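Local coordinates for protein ORF34P2 (Lactococcus phage p2, PDB 2WKD) that binds single-stranded DNA with nanomolar affinity and without sequence specificity, as a phage-encoded SSB of the OB-fold clan, at residues R16-A21 with K25-V30. The protein carries 2 engineered substitutions. Sequence-based numbering, arbitrary orientation.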
loop_
_atom_site.group_PDB
_atom_site.type_symbol
_atom_site.label_atom_id
_atom_site.label_comp_id
_atom_site.label_asym_id
_atom_site.label_seq_id
_atom_site.Cartn_x
_atom_site.Cartn_y
_atom_site.Cartn_z
ATOM N N ARG A 16 -2.729 -9.412 18.423
ATOM C CA ARG A 16 -2.925 -9.359 19.886
ATOM C C ARG A 16 -4.346 -8.921 20.204
ATOM O O ARG A 16 -4.959 -8.189 19.428
ATOM C CB ARG A 16 -1.945 -8.380 20.540
ATOM C CG ARG A 16 -0.560 -8.964 20.838
ATOM C CD ARG A 16 0.231 -8.112 21.844
ATOM N NE ARG A 16 0.210 -6.683 21.514
ATOM C CZ ARG A 16 -0.212 -5.717 22.330
ATOM N NH1 ARG A 16 -0.650 -6.001 23.556
ATOM N NH2 ARG A 16 -0.192 -4.458 21.912
ATOM N N THR A 17 -4.869 -9.365 21.341
ATOM C CA THR A 17 -6.159 -8.879 21.832
ATOM C C THR A 17 -5.917 -7.902 22.962
ATOM O O THR A 17 -5.240 -8.233 23.942
ATOM C CB THR A 17 -7.060 -10.041 22.280
ATOM O OG1 THR A 17 -7.327 -10.863 21.143
ATOM C CG2 THR A 17 -8.382 -9.532 22.846
ATOM N N VAL A 18 -6.479 -6.707 22.820
ATOM C CA VAL A 18 -6.283 -5.606 23.768
ATOM C C VAL A 18 -7.622 -5.091 24.279
ATOM O O VAL A 18 -8.643 -5.217 23.602
ATOM C CB VAL A 18 -5.538 -4.401 23.110
ATOM C CG1 VAL A 18 -4.107 -4.778 22.753
ATOM C CG2 VAL A 18 -6.292 -3.898 21.878
ATOM N N SER A 19 -7.620 -4.500 25.468
ATOM C CA SER A 19 -8.792 -3.812 25.937
ATOM C C SER A 19 -8.835 -2.442 25.262
ATOM O O SER A 19 -7.800 -1.810 25.076
ATOM C CB SER A 19 -8.744 -3.669 27.452
ATOM O OG SER A 19 -7.645 -2.886 27.804
ATOM N N THR A 20 -10.027 -2.009 24.856
ATOM C CA THR A 20 -10.237 -0.661 24.317
ATOM C C THR A 20 -11.514 -0.129 24.942
ATOM O O THR A 20 -12.258 -0.879 25.588
ATOM C CB THR A 20 -10.447 -0.644 22.762
ATOM O OG1 THR A 20 -11.744 -1.161 22.436
ATOM C CG2 THR A 20 -9.400 -1.448 22.037
ATOM N N ALA A 21 -11.773 1.155 24.726
ATOM C CA ALA A 21 -13.021 1.800 25.138
ATOM C C ALA A 21 -14.260 1.157 24.480
ATOM O O ALA A 21 -15.389 1.377 24.919
ATOM C CB ALA A 21 -12.958 3.293 24.822
ATOM N N LYS A 25 -10.558 -5.898 21.482
ATOM C CA LYS A 25 -10.327 -5.877 20.041
ATOM C C LYS A 25 -9.055 -6.595 19.714
ATOM O O LYS A 25 -8.053 -6.464 20.439
ATOM C CB LYS A 25 -10.229 -4.452 19.488
ATOM C CG LYS A 25 -11.483 -3.606 19.646
ATOM C CD LYS A 25 -12.666 -4.213 18.910
ATOM C CE LYS A 25 -13.850 -3.260 18.902
ATOM N NZ LYS A 25 -14.949 -3.820 18.067
ATOM N N LYS A 26 -9.103 -7.352 18.620
ATOM C CA LYS A 26 -7.908 -7.860 17.984
ATOM C C LYS A 26 -7.251 -6.737 17.194
ATOM O O LYS A 26 -7.938 -5.947 16.519
ATOM C CB LYS A 26 -8.234 -9.033 17.058
ATOM C CG LYS A 26 -8.522 -10.348 17.759
ATOM C CD LYS A 26 -8.619 -11.469 16.729
ATOM C CE LYS A 26 -9.011 -12.789 17.390
ATOM N NZ LYS A 26 -10.340 -12.749 18.071
ATOM N N ILE A 27 -5.932 -6.643 17.299
ATOM C CA ILE A 27 -5.149 -5.730 16.460
ATOM C C ILE A 27 -4.100 -6.551 15.718
ATOM O O ILE A 27 -3.316 -7.278 16.347
ATOM C CB ILE A 27 -4.430 -4.629 17.274
ATOM C CG1 ILE A 27 -5.432 -3.774 18.048
ATOM C CG2 ILE A 27 -3.575 -3.747 16.350
ATOM C CD1 ILE A 27 -4.775 -2.723 18.951
ATOM N N ILE A 28 -4.104 -6.440 14.387
ATOM C CA ILE A 28 -3.127 -7.129 13.548
ATOM C C ILE A 28 -2.038 -6.151 13.103
ATOM O O ILE A 28 -2.298 -4.958 12.918
ATOM C CB ILE A 28 -3.803 -7.823 12.322
ATOM C CG1 ILE A 28 -2.894 -8.924 11.753
ATOM C CG2 ILE A 28 -4.221 -6.789 11.255
ATOM C CD1 ILE A 28 -3.522 -9.771 10.653
ATOM N N SER A 29 -0.822 -6.664 12.953
ATOM C CA SER A 29 0.317 -5.879 12.488
ATOM C C SER A 29 0.846 -6.550 11.228
ATOM O O SER A 29 1.258 -7.709 11.262
ATOM C CB SER A 29 1.398 -5.804 13.580
ATOM O OG SER A 29 2.527 -5.046 13.144
ATOM N N VAL A 30 0.782 -5.832 10.109
ATOM C CA VAL A 30 1.145 -6.389 8.787
ATOM C C VAL A 30 2.219 -5.557 8.060
ATOM O O VAL A 30 2.263 -4.332 8.223
ATOM C CB VAL A 30 -0.108 -6.563 7.865
ATOM C CG1 VAL A 30 -1.078 -7.609 8.459
ATOM C CG2 VAL A 30 -0.830 -5.223 7.623
HETATM O O HOH W 1 -9.798 -11.726 20.590
#
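V18 and I27, diagonal neighbours on one face of a beta hairpin, meet methyl to methyl: V18 CG2 lies 3.5 Å from I27 CD1, a tight fit with the two side chains at about a right angle. With chi1 at -67°, V18 CG1 lies anti to the carbonyl carbon and CG2 falls between the backbone N and the carbonyl carbon, which also brings CG2 within 3.4 Å of K25 O. Beyond the end of the strand, T20 turns back across the aliphatic root of K25, its OG1 3.7 Å and its CG2 3.8 Å from K25 CG. On the reverse face, T17 and K26 form a non-hydrogen-bonded pair; T17 OG1 touches K26 CG at 3.6 Å, and a water 2.7 Å from T17 OG1 accepts a bond from K26 NZ, bridging the two polar ends. Between the two faces, the hydrogen-bonded pairs R16–I27 and V18–K25 each exchange two nearly straight backbone bonds, the shortest being I27 N to R16 O at 2.8 Å. Further out, T20 OG1 bonds to G23 O and K22 N in the connecting turn, while K25 NZ forms a salt bridge with D52. F49 touches the side chains of T20, K25 and I27. In this antiparallel hairpin strand 15-18 is one of the two outermost strands of the mixed sheet within the chain, and strand 25-31 lies between it and strand 45-49.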